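Local coordinates for extracellular ligand-binding receptor (Verminephrobacter eiseniae, PDB 4M88), which probably binds an amino acid or related small solute outside the cytoplasm and delivers it to an ABC transporter, at residues K66-K71 / D94-V99; Q127-I132 / L203-P208; V160-V165 / I173-V178. All blocks are in the same frame, centred on the assembly; numbering follows the deposited sequence.

Contact 1 (K66-K71 / D94-V99)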
loop_
_atom_site.group_PDB
_atom_site.type_symbol
_atom_site.label_atom_id
_atom_site.label_comp_id
_atom_site.label_asym_id
_atom_site.label_seq_id
_atom_site.Cartn_x
_atom_site.Cartn_y
_atom_site.Cartn_z
ATOM N N LYS A 66 -1.851 3.267 -24.060
ATOM C CA LYS A 66 -2.491 2.038 -24.531
ATOM C C LYS A 66 -3.689 1.705 -23.650
ATOM O O LYS A 66 -4.729 1.267 -24.140
ATOM C CB LYS A 66 -1.496 0.876 -24.534
ATOM C CG LYS A 66 -0.306 1.103 -25.439
ATOM C CD LYS A 66 0.716 -0.016 -25.298
ATOM C CE LYS A 66 1.677 -0.038 -26.473
ATOM N NZ LYS A 66 2.678 -1.136 -26.343
ATOM N N ALA A 67 -3.539 1.922 -22.343
ATOM C CA ALA A 67 -4.626 1.715 -21.401
ATOM C C ALA A 67 -5.751 2.713 -21.674
ATOM O O ALA A 67 -6.933 2.348 -21.705
ATOM C CB ALA A 67 -4.116 1.859 -19.951
HETATM N N MSE A 68 -5.387 3.977 -21.881
HETATM C CA MSE A 68 -6.395 5.007 -22.127
HETATM C C MSE A 68 -7.210 4.755 -23.406
HETATM O O MSE A 68 -8.358 5.191 -23.504
HETATM C CB MSE A 68 -5.770 6.403 -22.168
HETATM C CG MSE A 68 -5.293 6.912 -20.833
HETATM SE SE MSE A 68 -6.717 6.894 -19.460
HETATM C CE MSE A 68 -7.980 8.079 -20.354
ATOM N N GLU A 69 -6.626 4.056 -24.376
ATOM C CA GLU A 69 -7.348 3.743 -25.610
ATOM C C GLU A 69 -8.556 2.835 -25.364
ATOM O O GLU A 69 -9.482 2.808 -26.178
ATOM C CB GLU A 69 -6.419 3.094 -26.638
ATOM C CG GLU A 69 -5.444 4.057 -27.293
ATOM C CD GLU A 69 -4.790 3.463 -28.524
ATOM O OE1 GLU A 69 -4.185 2.377 -28.402
ATOM O OE2 GLU A 69 -4.884 4.084 -29.605
ATOM N N LYS A 70 -8.539 2.098 -24.253
ATOM C CA LYS A 70 -9.636 1.199 -23.898
ATOM C C LYS A 70 -10.772 1.925 -23.184
ATOM O O LYS A 70 -11.754 1.295 -22.784
ATOM C CB LYS A 70 -9.138 0.044 -23.013
ATOM C CG LYS A 70 -7.974 -0.746 -23.589
ATOM C CD LYS A 70 -8.287 -1.177 -25.015
ATOM C CE LYS A 70 -7.020 -1.453 -25.832
ATOM N NZ LYS A 70 -7.292 -1.427 -27.306
ATOM N N LYS A 71 -10.631 3.244 -23.027
ATOM C CA LYS A 71 -11.616 4.086 -22.343
ATOM C C LYS A 71 -12.003 3.588 -20.942
ATOM O O LYS A 71 -13.189 3.470 -20.632
ATOM C CB LYS A 71 -12.859 4.268 -23.223
ATOM C CG LYS A 71 -12.526 4.787 -24.620
ATOM C CD LYS A 71 -13.653 4.544 -25.618
ATOM C CE LYS A 71 -14.757 5.571 -25.488
ATOM N NZ LYS A 71 -15.742 5.431 -26.602
ATOM N N ASP A 94 -3.396 15.230 -16.602
ATOM C CA ASP A 94 -3.963 16.567 -16.832
ATOM C C ASP A 94 -5.146 16.614 -17.808
ATOM O O ASP A 94 -6.132 17.318 -17.575
ATOM C CB ASP A 94 -2.880 17.541 -17.293
ATOM C CG ASP A 94 -1.995 18.003 -16.153
ATOM O OD1 ASP A 94 -2.131 17.479 -15.025
ATOM O OD2 ASP A 94 -1.151 18.882 -16.393
ATOM N N THR A 95 -5.056 15.874 -18.908
ATOM C CA THR A 95 -6.137 15.901 -19.891
ATOM C C THR A 95 -6.754 14.526 -20.152
ATOM O O THR A 95 -7.622 14.372 -21.023
ATOM C CB THR A 95 -5.672 16.518 -21.221
ATOM O OG1 THR A 95 -4.411 15.944 -21.593
ATOM C CG2 THR A 95 -5.506 18.029 -21.076
ATOM N N ALA A 96 -6.314 13.524 -19.405
ATOM C CA ALA A 96 -6.863 12.183 -19.579
ATOM C C ALA A 96 -8.169 12.026 -18.800
ATOM O O ALA A 96 -8.207 12.282 -17.592
ATOM C CB ALA A 96 -5.847 11.130 -19.152
ATOM N N PRO A 97 -9.249 11.613 -19.493
ATOM C CA PRO A 97 -10.540 11.399 -18.829
ATOM C C PRO A 97 -10.555 10.093 -18.039
ATOM O O PRO A 97 -11.147 9.091 -18.451
ATOM C CB PRO A 97 -11.530 11.329 -19.998
ATOM C CG PRO A 97 -10.704 10.831 -21.167
ATOM C CD PRO A 97 -9.341 11.455 -20.958
ATOM N N VAL A 98 -9.898 10.108 -16.891
ATOM C CA VAL A 98 -9.792 8.905 -16.084
ATOM C C VAL A 98 -9.606 9.313 -14.632
ATOM O O VAL A 98 -9.223 10.443 -14.343
ATOM C CB VAL A 98 -8.603 8.041 -16.558
ATOM C CG1 VAL A 98 -7.272 8.656 -16.118
ATOM C CG2 VAL A 98 -8.727 6.601 -16.040
ATOM N N VAL A 99 -9.909 8.408 -13.711
ATOM C CA VAL A 99 -9.548 8.629 -12.327
ATOM C C VAL A 99 -8.626 7.487 -11.927
ATOM O O VAL A 99 -8.754 6.358 -12.440
ATOM C CB VAL A 99 -10.785 8.681 -11.424
ATOM C CG1 VAL A 99 -11.538 7.444 -11.553
ATOM C CG2 VAL A 99 -10.391 8.828 -10.007
#

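Contact 2 (Q127-I132 / L203-P208)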
loop_
_atom_site.group_PDB
_atom_site.type_symbol
_atom_site.label_atom_id
_atom_site.label_comp_id
_atom_site.label_asym_id
_atom_site.label_seq_id
_atom_site.Cartn_x
_atom_site.Cartn_y
_atom_site.Cartn_z
ATOM N N GLN A 127 1.534 9.431 7.777
ATOM C CA GLN A 127 0.759 9.107 8.962
ATOM C C GLN A 127 1.229 7.797 9.565
ATOM O O GLN A 127 1.276 7.659 10.789
ATOM C CB GLN A 127 -0.719 9.025 8.643
ATOM C CG GLN A 127 -1.562 9.058 9.905
ATOM C CD GLN A 127 -2.995 8.670 9.645
ATOM O OE1 GLN A 127 -3.442 8.628 8.499
ATOM N NE2 GLN A 127 -3.725 8.383 10.711
ATOM N N GLU A 128 1.576 6.830 8.725
ATOM C CA GLU A 128 2.127 5.576 9.243
ATOM C C GLU A 128 3.431 5.789 10.016
ATOM O O GLU A 128 3.640 5.198 11.082
ATOM C CB GLU A 128 2.337 4.563 8.116
ATOM C CG GLU A 128 1.023 4.143 7.468
ATOM C CD GLU A 128 1.141 2.862 6.658
ATOM O OE1 GLU A 128 2.283 2.441 6.360
ATOM O OE2 GLU A 128 0.083 2.271 6.334
ATOM N N ILE A 129 4.314 6.614 9.468
ATOM C CA ILE A 129 5.588 6.921 10.124
ATOM C C ILE A 129 5.399 7.701 11.431
ATOM O O ILE A 129 6.105 7.449 12.423
ATOM C CB ILE A 129 6.520 7.679 9.157
ATOM C CG1 ILE A 129 7.103 6.699 8.127
ATOM C CG2 ILE A 129 7.651 8.361 9.905
ATOM C CD1 ILE A 129 7.686 7.390 6.895
ATOM N N GLU A 130 4.450 8.638 11.448
ATOM C CA GLU A 130 4.155 9.366 12.682
ATOM C C GLU A 130 3.669 8.403 13.761
ATOM O O GLU A 130 4.064 8.505 14.926
ATOM C CB GLU A 130 3.142 10.483 12.439
ATOM C CG GLU A 130 3.738 11.680 11.680
ATOM C CD GLU A 130 2.686 12.663 11.170
ATOM O OE1 GLU A 130 1.492 12.291 11.083
ATOM O OE2 GLU A 130 3.063 13.812 10.851
ATOM N N GLU A 131 2.818 7.464 13.361
ATOM C CA GLU A 131 2.330 6.420 14.258
ATOM C C GLU A 131 3.459 5.521 14.779
ATOM O O GLU A 131 3.481 5.171 15.959
ATOM C CB GLU A 131 1.286 5.569 13.531
ATOM C CG GLU A 131 0.682 4.473 14.377
ATOM C CD GLU A 131 -0.433 4.972 15.273
ATOM O OE1 GLU A 131 -0.709 6.193 15.262
ATOM O OE2 GLU A 131 -1.037 4.135 15.981
ATOM N N ILE A 132 4.383 5.142 13.900
ATOM C CA ILE A 132 5.526 4.315 14.313
ATOM C C ILE A 132 6.363 5.047 15.347
ATOM O O ILE A 132 6.772 4.467 16.361
ATOM C CB ILE A 132 6.434 3.970 13.141
ATOM C CG1 ILE A 132 5.859 2.818 12.354
ATOM C CG2 ILE A 132 7.817 3.534 13.636
ATOM C CD1 ILE A 132 6.677 2.473 11.148
ATOM N N LEU A 203 13.528 1.165 11.982
ATOM C CA LEU A 203 12.524 1.274 10.928
ATOM C C LEU A 203 13.142 0.877 9.602
ATOM O O LEU A 203 14.234 1.334 9.269
ATOM C CB LEU A 203 12.036 2.715 10.792
ATOM C CG LEU A 203 10.970 3.338 11.673
ATOM C CD1 LEU A 203 11.502 3.583 13.070
ATOM C CD2 LEU A 203 10.512 4.650 11.024
ATOM N N VAL A 204 12.446 0.054 8.822
ATOM C CA VAL A 204 12.918 -0.279 7.477
ATOM C C VAL A 204 11.959 0.295 6.442
ATOM O O VAL A 204 10.764 0.012 6.484
ATOM C CB VAL A 204 13.073 -1.793 7.307
ATOM C CG1 VAL A 204 13.743 -2.115 5.980
ATOM C CG2 VAL A 204 13.900 -2.362 8.466
ATOM N N ILE A 205 12.479 1.117 5.530
ATOM C CA ILE A 205 11.652 1.836 4.554
ATOM C C ILE A 205 12.104 1.543 3.136
ATOM O O ILE A 205 13.271 1.732 2.804
ATOM C CB ILE A 205 11.727 3.365 4.789
ATOM C CG1 ILE A 205 11.098 3.720 6.142
ATOM C CG2 ILE A 205 11.040 4.134 3.669
ATOM C CD1 ILE A 205 10.997 5.226 6.409
ATOM N N GLY A 206 11.189 1.081 2.292
ATOM C CA GLY A 206 11.545 0.793 0.916
ATOM C C GLY A 206 10.495 -0.064 0.252
ATOM O O GLY A 206 9.478 -0.394 0.872
ATOM N N PRO A 207 10.727 -0.426 -1.019
ATOM C CA PRO A 207 9.811 -1.319 -1.730
ATOM C C PRO A 207 9.800 -2.664 -1.032
ATOM O O PRO A 207 10.772 -3.001 -0.348
ATOM C CB PRO A 207 10.450 -1.451 -3.117
ATOM C CG PRO A 207 11.325 -0.247 -3.257
ATOM C CD PRO A 207 11.829 0.042 -1.876
ATOM N N PRO A 208 8.715 -3.432 -1.202
ATOM C CA PRO A 208 8.560 -4.729 -0.543
ATOM C C PRO A 208 9.781 -5.669 -0.539
ATOM O O PRO A 208 10.090 -6.196 0.531
ATOM C CB PRO A 208 7.382 -5.353 -1.290
ATOM C CG PRO A 208 6.552 -4.193 -1.671
ATOM C CD PRO A 208 7.526 -3.079 -1.996
#

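Contact 3 (V160-V165 / I173-V178)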
loop_
_atom_site.group_PDB
_atom_site.type_symbol
_atom_site.label_atom_id
_atom_site.label_comp_id
_atom_site.label_asym_id
_atom_site.label_seq_id
_atom_site.Cartn_x
_atom_site.Cartn_y
_atom_site.Cartn_z
ATOM N N VAL A 160 10.495 12.317 6.113
ATOM C CA VAL A 160 9.300 12.275 6.949
ATOM C C VAL A 160 9.638 11.785 8.356
ATOM O O VAL A 160 9.153 12.345 9.345
ATOM C CB VAL A 160 8.186 11.413 6.303
ATOM C CG1 VAL A 160 7.079 11.128 7.293
ATOM C CG2 VAL A 160 7.627 12.131 5.080
ATOM N N VAL A 161 10.475 10.752 8.450
ATOM C CA VAL A 161 10.914 10.257 9.754
ATOM C C VAL A 161 11.622 11.364 10.524
ATOM O O VAL A 161 11.357 11.568 11.704
ATOM C CB VAL A 161 11.842 9.011 9.661
ATOM C CG1 VAL A 161 12.139 8.495 11.058
ATOM C CG2 VAL A 161 11.180 7.905 8.858
ATOM N N GLN A 162 12.511 12.097 9.857
ATOM C CA GLN A 162 13.255 13.157 10.545
ATOM C C GLN A 162 12.306 14.212 11.110
ATOM O O GLN A 162 12.492 14.690 12.234
ATOM C CB GLN A 162 14.274 13.814 9.604
ATOM C CG GLN A 162 15.363 12.865 9.121
ATOM C CD GLN A 162 16.278 13.503 8.080
ATOM O OE1 GLN A 162 15.960 14.549 7.516
ATOM N NE2 GLN A 162 17.419 12.871 7.826
ATOM N N GLU A 163 11.285 14.575 10.339
ATOM C CA GLU A 163 10.335 15.592 10.792
ATOM C C GLU A 163 9.457 15.048 11.929
ATOM O O GLU A 163 9.138 15.767 12.881
ATOM C CB GLU A 163 9.463 16.070 9.631
ATOM C CG GLU A 163 8.397 17.087 10.029
ATOM C CD GLU A 163 8.968 18.454 10.400
ATOM O OE1 GLU A 163 10.169 18.705 10.145
ATOM O OE2 GLU A 163 8.206 19.281 10.949
ATOM N N ALA A 164 9.087 13.773 11.830
ATOM C CA ALA A 164 8.254 13.136 12.847
ATOM C C ALA A 164 8.979 13.066 14.180
ATOM O O ALA A 164 8.391 13.333 15.231
ATOM C CB ALA A 164 7.827 11.740 12.400
ATOM N N VAL A 165 10.255 12.700 14.137
ATOM C CA VAL A 165 11.051 12.553 15.356
ATOM C C VAL A 165 11.285 13.901 16.033
ATOM O O VAL A 165 11.329 14.007 17.267
ATOM C CB VAL A 165 12.402 11.834 15.065
ATOM C CG1 VAL A 165 13.367 12.008 16.199
ATOM C CG2 VAL A 165 12.171 10.353 14.791
ATOM N N ILE A 173 13.923 12.101 20.693
ATOM C CA ILE A 173 14.446 10.817 20.249
ATOM C C ILE A 173 15.638 11.096 19.358
ATOM O O ILE A 173 15.561 11.946 18.463
ATOM C CB ILE A 173 13.423 10.040 19.410
ATOM C CG1 ILE A 173 12.206 9.670 20.251
ATOM C CG2 ILE A 173 14.045 8.762 18.841
ATOM C CD1 ILE A 173 11.146 8.989 19.442
ATOM N N GLU A 174 16.743 10.393 19.592
ATOM C CA GLU A 174 17.880 10.505 18.694
ATOM C C GLU A 174 17.626 9.610 17.502
ATOM O O GLU A 174 17.249 8.446 17.663
ATOM C CB GLU A 174 19.181 10.093 19.383
ATOM C CG GLU A 174 20.383 10.132 18.452
ATOM C CD GLU A 174 21.652 9.617 19.105
ATOM O OE1 GLU A 174 21.604 9.262 20.303
ATOM O OE2 GLU A 174 22.695 9.566 18.414
ATOM N N LEU A 175 17.821 10.146 16.304
ATOM C CA LEU A 175 17.542 9.380 15.096
ATOM C C LEU A 175 18.780 9.225 14.218
ATOM O O LEU A 175 19.467 10.203 13.944
ATOM C CB LEU A 175 16.423 10.064 14.300
ATOM C CG LEU A 175 16.134 9.494 12.911
ATOM C CD1 LEU A 175 15.474 8.120 13.014
ATOM C CD2 LEU A 175 15.264 10.460 12.117
ATOM N N ASN A 176 19.068 8.003 13.778
ATOM C CA ASN A 176 20.111 7.795 12.779
ATOM C C ASN A 176 19.508 7.156 11.545
ATOM O O ASN A 176 18.700 6.245 11.660
ATOM C CB ASN A 176 21.224 6.900 13.322
ATOM C CG ASN A 176 22.026 7.573 14.407
ATOM O OD1 ASN A 176 22.240 8.784 14.375
ATOM N ND2 ASN A 176 22.476 6.795 15.379
ATOM N N GLY A 177 19.886 7.631 10.366
ATOM C CA GLY A 177 19.317 7.070 9.148
ATOM C C GLY A 177 20.410 6.528 8.262
ATOM O O GLY A 177 21.371 7.239 7.950
ATOM N N VAL A 178 20.265 5.275 7.862
ATOM C CA VAL A 178 21.285 4.598 7.069
ATOM C C VAL A 178 20.725 4.242 5.703
ATOM O O VAL A 178 19.760 3.495 5.597
ATOM C CB VAL A 178 21.776 3.335 7.775
ATOM C CG1 VAL A 178 22.784 2.608 6.914
ATOM C CG2 VAL A 178 22.404 3.703 9.120
#

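Contact 1 (K66-K71 / D94-V99)
M68, near the C-terminal end of helix 57-68, faces A96 in the irregular chain between helix 81-89 and strand 99-101, their CA atoms 7.6 Å apart. The chain makes a type I turn from M68 to K71, closed by K71 N to M68 O at 3.0 Å, and K71 has a positive phi. Opposite, P97 forms the centre of an inverse gamma turn that places A96, P97 and V98 around one side chain, the selenomethionine of M68. That chain bends at chi2 (-55°) and again at chi3 (-60°), folding its methyl back against the loop. The selenium lies against the branch point of V98, SE to CB 3.6 Å, with both V98 methyls also near it. CE of M68 lies 3.7 Å from CD of P97, the two side chains crossing obliquely, and also touches the A96 methyl, CE to CB 3.9 Å. V98 also touches L75 of strand 74-76, while the carbonyl of A96 accepts a hydrogen bond from K117. No hydrogen bond links 66-71 to 94-99. The selenium stands in for the sulfur of methionine, and with no polar bond across it the apolar contact is probably held by dispersion and the exclusion of water.

Contact 2 (Q127-I132 / L203-P208)
I132 and L203 meet tip to tip: the CG2 methyl of I132 points at the forked end of L203, 3.7 Å from CG. CD1 of L203 is equally close to that methyl, and CD2 follows at 3.9 Å, which seats CG2 against the whole isopropyl group. It is the branch methyl of I132 that makes this approach, because CG1 is placed beside the backbone N (chi1 -81°) and CG2 takes the position opposite that N. One helical turn earlier, I129 touches I205 through terminal methyls alone, CD1 to CD1 4.0 Å, the two side chains meeting at about a right angle. I129 starts out beside the strand rather than at it, and its outstretched CG1-CD1 arm (chi2 163°) covers the remaining gap. The two pairs follow the spacing of their elements, three residues apart on helix 125-138 and two apart on strand 201-205, where L203 and I205 lie on one face. This is the helix-on-sheet layering of the alpha/beta lobe in a type I periplasmic binding protein: strand 201-205 runs inside the sheet between strands 143-149 and 227-229, its backbone bonded to both. V161 of helix 152-166 fills in beside I129, L203 and I205, closing the apolar layer between the two helices and the sheet. I132 also packs on L230 and V253. Farther out, E128 is hydrogen-bonded to S231, and the side-chain amide of Q127 donates to the carbonyl of R342, tying helix 125-138 to later parts of the chain. A bound glycerol, probably from the crystallisation liquor, lies about 3 Å from the I205 side chain, near where the strand gives way through G206 to P207, the N-cap of helix 208-220.

Contact 3 (V160-V165 / I173-V178)
L175 sends its CG opposite the backbone N (chi1 172°), and a turn at chi2 (71°) lays CD2 on the helix between V161 and Q162. V165 CG1 likewise lies opposite its own backbone N, which brings it onto I173, just before the strand. CD2 of L175 packs directly against the helix backbone, 3.7 Å from CA of Q162, as well as against CG of that side chain. It also lies 3.8 Å from CG1 of V161, and CD1 adds a second touch on the same methyl; the leucine meets both V161 and Q162 at about a right angle. At the other end of the contact, V165 CG1 sits only 3.2 Å from the carbonyl O of I173, a tight methyl-to-oxygen approach. The same methyl lies 3.8 Å from CB of I173 and 4.1 Å from CB of L175, so it touches both residues. No hydrogen bond joins 160-165 to 173-178; apart from that carbonyl, the surface is aliphatic, and Q162, itself exposed, contributes its CA and CG to it. Helix and strand are nearly antiparallel, at 174° between their directions, with axes 9.3 Å apart. Such a pairing belongs to a beta-alpha-beta crossover, here strand 143-149, helix 152-166 and strand 174-180. Strand 174-180 is the outermost on its side of the sheet and is bonded through E174, N176 and V178 to strand 143-149, whose L144 and T146 also touch I173 and L175. Helix 125-138 flanks the same layer through V133 and Q137 against I173, whereas V178 packs against helix 184-195.

From the N terminus, contact 1 closes first: a loop of 22 residues, including strand 74-76 and helix 81-89, that lies wholly within the part of the chain forming the five-stranded parallel sheet. The chain then enters helix 125-138, where contact 2 opens; it closes only at strand 201-205. Contact 3 is nested inside that long loop, its own short loop joining helix 152-166 to strand 174-180. Contacts 2 and 3 touch through V160 and V161 and tie two helices to two strands of the mixed sheet. Contact 1 stands apart, its centre 32 Å from that of contact 2, on the opposite side of the chain's centre.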